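Local coordinates for Bd3459 (Bdellovibrio bacteriovorus, PDB 5CEC), which is a predatory endopeptidase of the peptidase S13 family, bound here to its ankyrin-repeat immunity protein, and probably cleaves D-Ala-containing cell-wall peptides, at residues N101-R112 with K135-L146; D113-Y122 with F145-E153. The protein carries 1 engineered substitution. All blocks are in the same frame, centred on the assembly; numbering follows the deposited sequence.

Contact 1: N101-R112 with K135-L146; sequences NGSYDIHIEGSR and KIEKLTFDENFL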
loop_
_atom_site.group_PDB
_atom_site.type_symbol
_atom_site.label_atom_id
_atom_site.label_comp_id
_atom_site.label_asym_id
_atom_site.label_seq_id
_atom_site.Cartn_x
_atom_site.Cartn_y
_atom_site.Cartn_z
ATOM N N ASN A 101 -24.859 23.132 32.804
ATOM C CA ASN A 101 -23.688 22.901 33.686
ATOM C C ASN A 101 -22.290 23.245 33.102
ATOM O O ASN A 101 -21.269 22.783 33.641
ATOM C CB ASN A 101 -23.708 21.443 34.212
ATOM C CG ASN A 101 -23.538 20.402 33.105
ATOM O OD1 ASN A 101 -23.355 20.742 31.935
ATOM N ND2 ASN A 101 -23.614 19.124 33.473
ATOM N N GLY A 102 -22.239 24.036 32.020
ATOM C CA GLY A 102 -20.968 24.390 31.351
ATOM C C GLY A 102 -20.448 23.355 30.360
ATOM O O GLY A 102 -19.353 23.492 29.790
ATOM N N SER A 103 -21.221 22.298 30.154
ATOM C CA SER A 103 -20.888 21.295 29.158
ATOM C C SER A 103 -21.604 21.634 27.849
ATOM O O SER A 103 -22.198 22.730 27.691
ATOM C CB SER A 103 -21.280 19.902 29.656
ATOM O OG SER A 103 -20.715 19.638 30.936
ATOM N N TYR A 104 -21.494 20.708 26.895
ATOM C CA TYR A 104 -22.127 20.857 25.591
ATOM C C TYR A 104 -22.763 19.558 25.184
ATOM O O TYR A 104 -22.270 18.482 25.540
ATOM C CB TYR A 104 -21.108 21.244 24.540
ATOM C CG TYR A 104 -20.523 22.602 24.774
ATOM C CD1 TYR A 104 -19.416 22.780 25.605
ATOM C CD2 TYR A 104 -21.077 23.730 24.174
ATOM C CE1 TYR A 104 -18.875 24.036 25.825
ATOM C CE2 TYR A 104 -20.539 24.981 24.404
ATOM C CZ TYR A 104 -19.443 25.127 25.228
ATOM O OH TYR A 104 -18.913 26.383 25.450
ATOM N N ASP A 105 -23.871 19.666 24.459
ATOM C CA ASP A 105 -24.411 18.551 23.685
ATOM C C ASP A 105 -23.912 18.680 22.266
ATOM O O ASP A 105 -23.876 19.794 21.713
ATOM C CB ASP A 105 -25.943 18.551 23.670
ATOM C CG ASP A 105 -26.554 18.155 24.999
ATOM O OD1 ASP A 105 -25.887 17.502 25.839
ATOM O OD2 ASP A 105 -27.741 18.507 25.189
ATOM N N ILE A 106 -23.531 17.553 21.662
ATOM C CA ILE A 106 -23.007 17.565 20.307
ATOM C C ILE A 106 -23.644 16.463 19.505
ATOM O O ILE A 106 -23.600 15.306 19.903
ATOM C CB ILE A 106 -21.490 17.430 20.246
ATOM C CG1 ILE A 106 -20.837 18.595 21.000
ATOM C CG2 ILE A 106 -21.010 17.409 18.791
ATOM C CD1 ILE A 106 -19.327 18.590 20.969
ATOM N N HIS A 107 -24.206 16.816 18.354
ATOM C CA HIS A 107 -24.672 15.827 17.390
ATOM C C HIS A 107 -23.756 15.840 16.177
ATOM O O HIS A 107 -23.557 16.895 15.580
ATOM C CB HIS A 107 -26.101 16.086 16.917
ATOM C CG HIS A 107 -26.554 15.164 15.821
ATOM N ND1 HIS A 107 -26.882 13.843 16.045
ATOM C CD2 HIS A 107 -26.720 15.370 14.493
ATOM C CE1 HIS A 107 -27.272 13.296 14.907
ATOM N NE2 HIS A 107 -27.158 14.190 13.950
ATOM N N ILE A 108 -23.190 14.689 15.818
ATOM C CA ILE A 108 -22.369 14.554 14.611
ATOM C C ILE A 108 -23.224 14.151 13.400
ATOM O O ILE A 108 -23.816 13.069 13.366
ATOM C CB ILE A 108 -21.230 13.546 14.794
ATOM C CG1 ILE A 108 -20.314 13.949 15.970
ATOM C CG2 ILE A 108 -20.423 13.447 13.514
ATOM C CD1 ILE A 108 -19.280 12.908 16.333
ATOM N N GLU A 109 -23.327 15.062 12.446
ATOM C CA GLU A 109 -23.949 14.829 11.171
ATOM C C GLU A 109 -22.833 14.394 10.239
ATOM O O GLU A 109 -21.997 15.202 9.813
ATOM C CB GLU A 109 -24.658 16.115 10.698
ATOM C CG GLU A 109 -25.197 16.024 9.273
ATOM C CD GLU A 109 -25.825 17.319 8.776
ATOM O OE1 GLU A 109 -25.846 18.315 9.525
ATOM O OE2 GLU A 109 -26.275 17.356 7.608
ATOM N N GLY A 110 -22.775 13.089 9.968
ATOM C CA GLY A 110 -21.642 12.557 9.237
ATOM C C GLY A 110 -21.600 12.920 7.765
ATOM O O GLY A 110 -22.599 13.320 7.177
ATOM N N SER A 111 -20.420 12.771 7.190
ATOM C CA SER A 111 -20.166 13.010 5.796
ATOM C C SER A 111 -19.742 11.749 5.023
ATOM O O SER A 111 -19.387 11.848 3.855
ATOM C CB SER A 111 -19.053 14.054 5.637
ATOM O OG SER A 111 -17.860 13.587 6.231
ATOM N N ARG A 112 -19.680 10.600 5.705
ATOM C CA ARG A 112 -19.103 9.368 5.153
ATOM C C ARG A 112 -17.627 9.511 4.797
ATOM O O ARG A 112 -17.078 8.778 3.987
ATOM C CB ARG A 112 -19.909 8.834 3.967
ATOM C CG ARG A 112 -21.389 8.686 4.275
ATOM C CD ARG A 112 -22.102 7.785 3.262
ATOM N NE ARG A 112 -21.731 6.382 3.444
ATOM C CZ ARG A 112 -22.251 5.558 4.344
ATOM N NH1 ARG A 112 -23.227 5.964 5.172
ATOM N NH2 ARG A 112 -21.786 4.310 4.408
ATOM N N LYS A 135 -16.003 18.938 28.086
ATOM C CA LYS A 135 -17.013 18.045 28.627
ATOM C C LYS A 135 -18.194 18.062 27.696
ATOM O O LYS A 135 -18.739 19.128 27.417
ATOM C CB LYS A 135 -17.438 18.520 30.018
ATOM C CG LYS A 135 -16.385 18.265 31.080
ATOM C CD LYS A 135 -16.658 19.038 32.373
ATOM C CE LYS A 135 -15.389 19.209 33.218
ATOM N NZ LYS A 135 -14.361 20.102 32.589
ATOM N N ILE A 136 -18.589 16.881 27.261
ATOM C CA ILE A 136 -19.754 16.674 26.423
ATOM C C ILE A 136 -20.750 15.857 27.223
ATOM O O ILE A 136 -20.437 14.771 27.737
ATOM C CB ILE A 136 -19.402 15.931 25.124
ATOM C CG1 ILE A 136 -18.398 16.750 24.304
ATOM C CG2 ILE A 136 -20.657 15.643 24.308
ATOM C CD1 ILE A 136 -17.730 16.000 23.163
ATOM N N GLU A 137 -21.963 16.368 27.334
ATOM C CA GLU A 137 -22.993 15.699 28.090
ATOM C C GLU A 137 -23.592 14.587 27.239
ATOM O O GLU A 137 -23.462 13.428 27.575
ATOM C CB GLU A 137 -24.059 16.711 28.525
ATOM C CG GLU A 137 -25.137 16.104 29.393
ATOM C CD GLU A 137 -24.579 15.605 30.705
ATOM O OE1 GLU A 137 -23.971 16.423 31.461
ATOM O OE2 GLU A 137 -24.750 14.395 30.958
ATOM N N LYS A 138 -24.165 14.941 26.099
ATOM C CA LYS A 138 -24.749 13.986 25.193
ATOM C C LYS A 138 -24.048 14.138 23.839
ATOM O O LYS A 138 -24.031 15.211 23.238
ATOM C CB LYS A 138 -26.252 14.191 25.084
ATOM C CG LYS A 138 -26.956 13.159 24.236
ATOM C CD LYS A 138 -28.472 13.209 24.378
ATOM C CE LYS A 138 -29.049 14.518 23.870
ATOM N NZ LYS A 138 -30.543 14.475 23.858
ATOM N N LEU A 139 -23.393 13.065 23.421
ATOM C CA LEU A 139 -22.814 12.953 22.098
ATOM C C LEU A 139 -23.660 12.026 21.265
ATOM O O LEU A 139 -23.793 10.848 21.586
ATOM C CB LEU A 139 -21.376 12.453 22.166
ATOM C CG LEU A 139 -20.663 12.269 20.827
ATOM C CD1 LEU A 139 -20.548 13.604 20.096
ATOM C CD2 LEU A 139 -19.293 11.623 21.014
ATOM N N THR A 140 -24.232 12.529 20.190
ATOM C CA THR A 140 -25.011 11.689 19.280
ATOM C C THR A 140 -24.424 11.763 17.894
ATOM O O THR A 140 -23.607 12.619 17.615
ATOM C CB THR A 140 -26.517 12.046 19.287
ATOM O OG1 THR A 140 -26.720 13.342 18.735
ATOM C CG2 THR A 140 -27.081 11.961 20.682
ATOM N N PHE A 141 -24.800 10.816 17.042
ATOM C CA PHE A 141 -24.220 10.691 15.710
ATOM C C PHE A 141 -25.204 9.988 14.791
ATOM O O PHE A 141 -26.025 9.187 15.255
ATOM C CB PHE A 141 -22.891 9.931 15.750
ATOM C CG PHE A 141 -23.040 8.491 16.185
ATOM C CD1 PHE A 141 -23.073 8.149 17.529
ATOM C CD2 PHE A 141 -23.221 7.488 15.251
ATOM C CE1 PHE A 141 -23.273 6.848 17.920
ATOM C CE2 PHE A 141 -23.434 6.200 15.651
ATOM C CZ PHE A 141 -23.456 5.880 16.974
ATOM N N ASP A 142 -25.119 10.296 13.497
ATOM C CA ASP A 142 -26.024 9.693 12.509
ATOM C C ASP A 142 -25.321 8.588 11.707
ATOM O O ASP A 142 -24.181 8.190 11.970
ATOM C CB ASP A 142 -26.685 10.765 11.614
ATOM C CG ASP A 142 -25.751 11.410 10.623
ATOM O OD1 ASP A 142 -24.623 10.917 10.380
ATOM O OD2 ASP A 142 -26.179 12.451 10.060
ATOM N N GLU A 143 -26.066 8.051 10.753
ATOM C CA GLU A 143 -25.653 6.887 9.997
ATOM C C GLU A 143 -24.599 7.174 8.942
ATOM O O GLU A 143 -24.067 6.259 8.336
ATOM C CB GLU A 143 -26.860 6.168 9.372
ATOM C CG GLU A 143 -27.571 6.932 8.265
ATOM C CD GLU A 143 -28.685 7.853 8.721
ATOM O OE1 GLU A 143 -28.623 8.474 9.816
ATOM O OE2 GLU A 143 -29.625 8.005 7.929
ATOM N N ASN A 144 -24.224 8.443 8.786
ATOM C CA ASN A 144 -23.152 8.783 7.888
ATOM C C ASN A 144 -21.851 9.057 8.601
ATOM O O ASN A 144 -20.872 9.375 7.949
ATOM C CB ASN A 144 -23.561 9.962 7.015
ATOM C CG ASN A 144 -24.692 9.605 6.094
ATOM O OD1 ASN A 144 -24.658 8.554 5.457
ATOM N ND2 ASN A 144 -25.673 10.487 5.995
ATOM N N PHE A 145 -21.855 8.934 9.937
ATOM C CA PHE A 145 -20.625 9.099 10.704
ATOM C C PHE A 145 -19.929 7.751 10.776
ATOM O O PHE A 145 -20.279 6.894 11.587
ATOM C CB PHE A 145 -20.889 9.649 12.101
ATOM C CG PHE A 145 -19.633 9.799 12.929
ATOM C CD1 PHE A 145 -18.540 10.501 12.429
ATOM C CD2 PHE A 145 -19.517 9.161 14.171
ATOM C CE1 PHE A 145 -17.375 10.618 13.189
ATOM C CE2 PHE A 145 -18.363 9.280 14.925
ATOM C CZ PHE A 145 -17.286 9.991 14.436
ATOM N N LEU A 146 -18.996 7.557 9.863
ATOM C CA LEU A 146 -18.205 6.342 9.803
ATOM C C LEU A 146 -16.973 6.547 10.641
ATOM O O LEU A 146 -16.252 7.528 10.473
ATOM C CB LEU A 146 -17.843 5.973 8.385
ATOM C CG LEU A 146 -19.008 5.957 7.394
ATOM C CD1 LEU A 146 -18.492 5.724 5.975
ATOM C CD2 LEU A 146 -20.070 4.928 7.788
HETATM O O HOH W 1 -25.609 18.936 31.025
HETATM O O HOH W 2 -16.856 21.803 28.143
HETATM O O HOH W 3 -27.850 14.158 11.382
HETATM O O HOH W 4 -25.334 12.965 7.573
#
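Ile-106 and Leu-139 form a parallel beta bridge between strands 104-109 and 135-141, CD1 of the leucine touching CB of the isoleucine. These are the two strands of a beta-alpha-beta unit, with helix 118-130 between them in the chain. Backbone bonds alternate across the pair, as in Thr-140 N to Ile-106 O (2.9 Å). A beta bulge, with Glu-137 and Lys-138 opposite Asp-105, shifts the register by one residue between Tyr-104 and Ile-106. The chain turns a corner at Glu-137.

Ile-108 can be followed outward from its backbone. CB packs against CB of Phe-141. CG1 lies near CD1 of Leu-139. The CG2 branch sits over the face of the Phe-145 ring, 4.1 Å from its centroid, a CH-pi contact. CD1 reaches the same ring near its rim, by CE2 and CZ. With CG1 beside the backbone N (chi1 -58°) and CG2 beside the carbonyl carbon, both branches are brought to the ring. Helix 167-182 also packs on Phe-141 and Phe-145.

The other side of the sheet is polar here. His-107 ND1 and Thr-140 OG1 are hydrogen-bonded at 2.7 Å, with the hydroxyl at the edge of the imidazole. A water joins His-107 NE2 to Asp-142 OD2, and Phe-224 stacks on the histidine ring.

Past the strands, Asp-142 OD1 accepts from Gly-110 N (2.9 Å) and from Asn-144 N. The two donors come from opposite faces of the carboxylate plane, and the second bond makes an Asx turn. This double grip ties the carboxylate to residues 101-112 and to its own turn. The methyls of Leu-146 lie over one face of the Arg-112 guanidinium, and Arg-112 NE bonds Asn-262. At the edge, Arg-112 NH1 donates to a lone pair of Asn-144 OD1 at 3.0 Å, with the oxygen in the guanidinium plane.

Contact 2: D113-Y122 with F145-E153; sequences DPLFGRNMSY and FLLAWLAEE. With SO4 (sulfate ion), chain E.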
loop_
_atom_site.group_PDB
_atom_site.type_symbol
_atom_site.label_atom_id
_atom_site.label_comp_id
_atom_site.label_asym_id
_atom_site.label_seq_id
_atom_site.Cartn_x
_atom_site.Cartn_y
_atom_site.Cartn_z
ATOM N N ASP A 113 -16.943 10.412 5.511
ATOM C CA ASP A 113 -15.472 10.535 5.404
ATOM C C ASP A 113 -14.917 9.109 5.577
ATOM O O ASP A 113 -15.155 8.479 6.612
ATOM C CB ASP A 113 -14.984 11.500 6.503
ATOM C CG ASP A 113 -13.497 11.719 6.524
ATOM O OD1 ASP A 113 -12.711 10.930 5.965
ATOM O OD2 ASP A 113 -13.125 12.741 7.138
ATOM N N PRO A 114 -14.130 8.634 4.600
ATOM C CA PRO A 114 -13.612 7.251 4.612
ATOM C C PRO A 114 -12.260 7.100 5.261
ATOM O O PRO A 114 -11.641 6.051 5.147
ATOM C CB PRO A 114 -13.524 6.912 3.118
ATOM C CG PRO A 114 -13.136 8.209 2.518
ATOM C CD PRO A 114 -13.878 9.273 3.301
ATOM N N LEU A 115 -11.808 8.148 5.950
ATOM C CA LEU A 115 -10.544 8.119 6.681
ATOM C C LEU A 115 -10.709 8.740 8.049
ATOM O O LEU A 115 -9.861 9.496 8.503
ATOM C CB LEU A 115 -9.446 8.790 5.842
ATOM C CG LEU A 115 -8.008 8.740 6.332
ATOM C CD1 LEU A 115 -7.658 7.357 6.840
ATOM C CD2 LEU A 115 -7.032 9.222 5.266
ATOM N N PHE A 116 -11.782 8.357 8.725
ATOM C CA PHE A 116 -12.127 8.921 10.029
ATOM C C PHE A 116 -11.923 7.810 11.044
ATOM O O PHE A 116 -12.778 6.939 11.218
ATOM C CB PHE A 116 -13.545 9.497 10.052
ATOM C CG PHE A 116 -13.754 10.571 11.064
ATOM C CD1 PHE A 116 -13.391 10.393 12.381
ATOM C CD2 PHE A 116 -14.295 11.787 10.710
ATOM C CE1 PHE A 116 -13.583 11.381 13.326
ATOM C CE2 PHE A 116 -14.496 12.795 11.664
ATOM C CZ PHE A 116 -14.125 12.583 12.956
ATOM N N GLY A 117 -10.765 7.861 11.687
ATOM C CA GLY A 117 -10.374 6.885 12.681
ATOM C C GLY A 117 -9.631 7.573 13.804
ATOM O O GLY A 117 -9.938 8.718 14.169
ATOM N N ARG A 118 -8.619 6.889 14.322
ATOM C CA ARG A 118 -7.772 7.445 15.392
ATOM C C ARG A 118 -7.322 8.863 15.132
ATOM O O ARG A 118 -7.501 9.735 15.987
ATOM C CB ARG A 118 -6.526 6.541 15.592
ATOM C CG ARG A 118 -5.578 7.042 16.687
ATOM C CD ARG A 118 -4.170 6.487 16.506
ATOM N NE ARG A 118 -4.144 5.033 16.517
ATOM C CZ ARG A 118 -4.147 4.265 17.619
ATOM N NH1 ARG A 118 -4.239 4.787 18.835
ATOM N NH2 ARG A 118 -4.050 2.962 17.482
ATOM N N ASN A 119 -6.671 9.088 14.001
ATOM C CA ASN A 119 -5.951 10.360 13.839
ATOM C C ASN A 119 -6.888 11.536 13.595
ATOM O O ASN A 119 -6.683 12.631 14.160
ATOM C CB ASN A 119 -4.879 10.223 12.776
ATOM C CG ASN A 119 -3.768 9.317 13.210
ATOM O OD1 ASN A 119 -3.405 9.346 14.366
ATOM N ND2 ASN A 119 -3.250 8.494 12.321
ATOM N N MET A 120 -7.945 11.346 12.800
ATOM C CA MET A 120 -8.964 12.391 12.689
ATOM C C MET A 120 -9.651 12.675 14.033
ATOM O O MET A 120 -9.988 13.816 14.341
ATOM C CB MET A 120 -9.950 12.087 11.566
ATOM C CG MET A 120 -10.875 13.244 11.312
ATOM S SD MET A 120 -10.007 14.723 10.779
ATOM C CE MET A 120 -11.045 15.337 9.474
ATOM N N SER A 121 -9.834 11.633 14.830
ATOM C CA SER A 121 -10.451 11.775 16.151
ATOM C C SER A 121 -9.551 12.603 17.056
ATOM O O SER A 121 -10.035 13.491 17.760
ATOM C CB SER A 121 -10.735 10.414 16.796
ATOM O OG SER A 121 -11.752 9.730 16.093
ATOM N N TYR A 122 -8.249 12.314 17.034
ATOM C CA TYR A 122 -7.301 13.117 17.797
ATOM C C TYR A 122 -7.339 14.578 17.392
ATOM O O TYR A 122 -7.304 15.465 18.238
ATOM C CB TYR A 122 -5.870 12.599 17.622
ATOM C CG TYR A 122 -5.517 11.263 18.269
ATOM C CD1 TYR A 122 -6.387 10.592 19.141
ATOM C CD2 TYR A 122 -4.298 10.678 17.990
ATOM C CE1 TYR A 122 -6.037 9.381 19.718
ATOM C CE2 TYR A 122 -3.938 9.476 18.556
ATOM C CZ TYR A 122 -4.794 8.835 19.417
ATOM O OH TYR A 122 -4.397 7.651 19.960
ATOM N N PHE A 145 -21.855 8.934 9.937
ATOM C CA PHE A 145 -20.625 9.099 10.704
ATOM C C PHE A 145 -19.929 7.751 10.776
ATOM O O PHE A 145 -20.279 6.894 11.587
ATOM C CB PHE A 145 -20.889 9.649 12.101
ATOM C CG PHE A 145 -19.633 9.799 12.929
ATOM C CD1 PHE A 145 -18.540 10.501 12.429
ATOM C CD2 PHE A 145 -19.517 9.161 14.171
ATOM C CE1 PHE A 145 -17.375 10.618 13.189
ATOM C CE2 PHE A 145 -18.363 9.280 14.925
ATOM C CZ PHE A 145 -17.286 9.991 14.436
ATOM N N LEU A 146 -18.996 7.557 9.863
ATOM C CA LEU A 146 -18.205 6.342 9.803
ATOM C C LEU A 146 -16.973 6.547 10.641
ATOM O O LEU A 146 -16.252 7.528 10.473
ATOM C CB LEU A 146 -17.843 5.973 8.385
ATOM C CG LEU A 146 -19.008 5.957 7.394
ATOM C CD1 LEU A 146 -18.492 5.724 5.975
ATOM C CD2 LEU A 146 -20.070 4.928 7.788
ATOM N N LEU A 147 -16.777 5.675 11.613
ATOM C CA LEU A 147 -15.649 5.745 12.533
ATOM C C LEU A 147 -15.070 4.356 12.676
ATOM O O LEU A 147 -15.783 3.412 13.113
ATOM C CB LEU A 147 -16.088 6.263 13.897
ATOM C CG LEU A 147 -15.018 6.320 14.969
ATOM C CD1 LEU A 147 -13.969 7.373 14.640
ATOM C CD2 LEU A 147 -15.654 6.610 16.315
ATOM N N ALA A 148 -13.805 4.208 12.284
ATOM C CA ALA A 148 -13.064 2.940 12.411
ATOM C C ALA A 148 -11.721 3.320 12.969
ATOM O O ALA A 148 -10.889 3.894 12.273
ATOM C CB ALA A 148 -12.888 2.268 11.067
ATOM N N TRP A 149 -11.489 2.989 14.231
ATOM C CA TRP A 149 -10.316 3.478 14.892
ATOM C C TRP A 149 -9.025 3.178 14.144
ATOM O O TRP A 149 -8.166 4.060 13.983
ATOM C CB TRP A 149 -10.249 2.922 16.314
ATOM C CG TRP A 149 -9.370 3.664 17.221
ATOM C CD1 TRP A 149 -8.210 3.225 17.792
ATOM C CD2 TRP A 149 -9.569 4.989 17.701
ATOM N NE1 TRP A 149 -7.670 4.209 18.589
ATOM C CE2 TRP A 149 -8.493 5.295 18.568
ATOM C CE3 TRP A 149 -10.561 5.949 17.515
ATOM C CZ2 TRP A 149 -8.374 6.531 19.213
ATOM C CZ3 TRP A 149 -10.440 7.164 18.168
ATOM C CH2 TRP A 149 -9.361 7.446 19.005
ATOM N N LEU A 150 -8.909 1.941 13.659
ATOM C CA LEU A 150 -7.701 1.466 12.982
ATOM C C LEU A 150 -7.755 1.670 11.446
ATOM O O LEU A 150 -7.043 0.990 10.699
ATOM C CB LEU A 150 -7.403 0.004 13.362
ATOM C CG LEU A 150 -7.194 -0.236 14.853
ATOM C CD1 LEU A 150 -6.954 -1.717 15.084
ATOM C CD2 LEU A 150 -6.060 0.589 15.448
ATOM N N ALA A 151 -8.527 2.662 10.992
ATOM C CA ALA A 151 -8.715 2.898 9.539
ATOM C C ALA A 151 -7.419 2.949 8.727
ATOM O O ALA A 151 -7.422 2.574 7.571
ATOM C CB ALA A 151 -9.479 4.186 9.342
ATOM N N GLU A 152 -6.359 3.521 9.304
ATOM C CA GLU A 152 -5.055 3.652 8.672
ATOM C C GLU A 152 -3.987 2.728 9.165
ATOM O O GLU A 152 -2.806 2.987 8.909
ATOM C CB GLU A 152 -4.444 4.995 9.071
ATOM C CG GLU A 152 -5.198 6.159 8.706
ATOM C CD GLU A 152 -4.366 7.399 8.852
ATOM O OE1 GLU A 152 -3.564 7.646 7.964
ATOM O OE2 GLU A 152 -4.604 8.119 9.814
ATOM N N GLU A 153 -4.373 1.680 9.869
ATOM C CA GLU A 153 -3.427 0.831 10.567
ATOM C C GLU A 153 -3.714 -0.629 10.278
ATOM O O GLU A 153 -4.767 -0.988 9.802
ATOM C CB GLU A 153 -3.484 1.146 12.076
ATOM C CG GLU A 153 -2.979 2.538 12.405
ATOM C CD GLU A 153 -3.386 3.013 13.784
ATOM O OE1 GLU A 153 -3.174 2.275 14.780
ATOM O OE2 GLU A 153 -3.912 4.131 13.872
HETATM S S SO4 E . -5.078 3.087 21.837
HETATM O O1 SO4 E . -3.784 3.090 21.105
HETATM O O2 SO4 E . -5.267 1.824 22.579
HETATM O O3 SO4 E . -6.216 3.467 20.987
HETATM O O4 SO4 E . -5.077 4.169 22.892
HETATM O O HOH W 5 -16.968 9.411 8.648
HETATM O O HOH W 6 -6.457 7.330 11.629
HETATM O O HOH W 7 -1.887 5.965 13.100
#
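Arg-118 lies across the face of Trp-149. Its CA sits over the centre of the six-membered ring, 3.6 Å from the centroid, in a CH-pi contact. CG is anti to the backbone N (chi1 180°), and CB and CG continue over the indole. The chain bends at chi3, and the guanidinium plane stands 60° from the indole, with Trp-149 NE1 over one guanidinium face.

Glu-153 meets the guanidinium side-on and nearly coplanar. NE donates to OE2 (2.8 Å) and NH2 to OE1 (2.9 Å), each on a syn lone pair. Tyr-122 OH takes a bond from NH1 in the same plane, and Tyr-190 adds a cation-pi contact. With this many partners, the group has little freedom to rotate. A sulfate, probably from the crystallisation liquor, accepts from Arg-118 NH1 through O1 and from Trp-149 NE1 through O3 (2.9 Å).

Asn-119 ND2 reaches Glu-152 OE2 (2.9 Å) from above the carboxylate, whose plane is nearly perpendicular to the amide. Arg-246 forms a salt bridge with Glu-152 OE1.

Further along, the Phe-145 edge points into the face of Phe-116, a T-shaped pair with planes at 83°. Met-120 CG covers the opposite face of Phe-116.

Gly-117 has CA 3.1 Å from Ala-148 O, too near the loop for a side chain in that direction. Two backbone bonds flank it: Ala-148 N to Phe-116 O, and Arg-118 N to Trp-149 O. Gly-117 is the N-cap residue of helix 118-130. The site is the start of the helix of a beta-alpha-beta unit, packed against the loop that follows the unit's second strand.

Contacts 1 and 2 have centres 15 Å apart. Both are built on one beta-alpha-beta unit, contact 2 reaching into the loop that follows it. Their segments alternate along the chain: 101-112, 113-122, 135-146, then 145-153. Contact 1 pairs strands 104-109 and 135-141 within a mixed sheet. Contact 2 joins the start of helix 118-130 to the loop after strand 135-141. Phe-145 and Leu-146 belong to both contacts and join the strand pair to the helix start. Contact 2 lies nearer the centre of the chain, 12 Å against 25 Å for contact 1, measured from the contact centres.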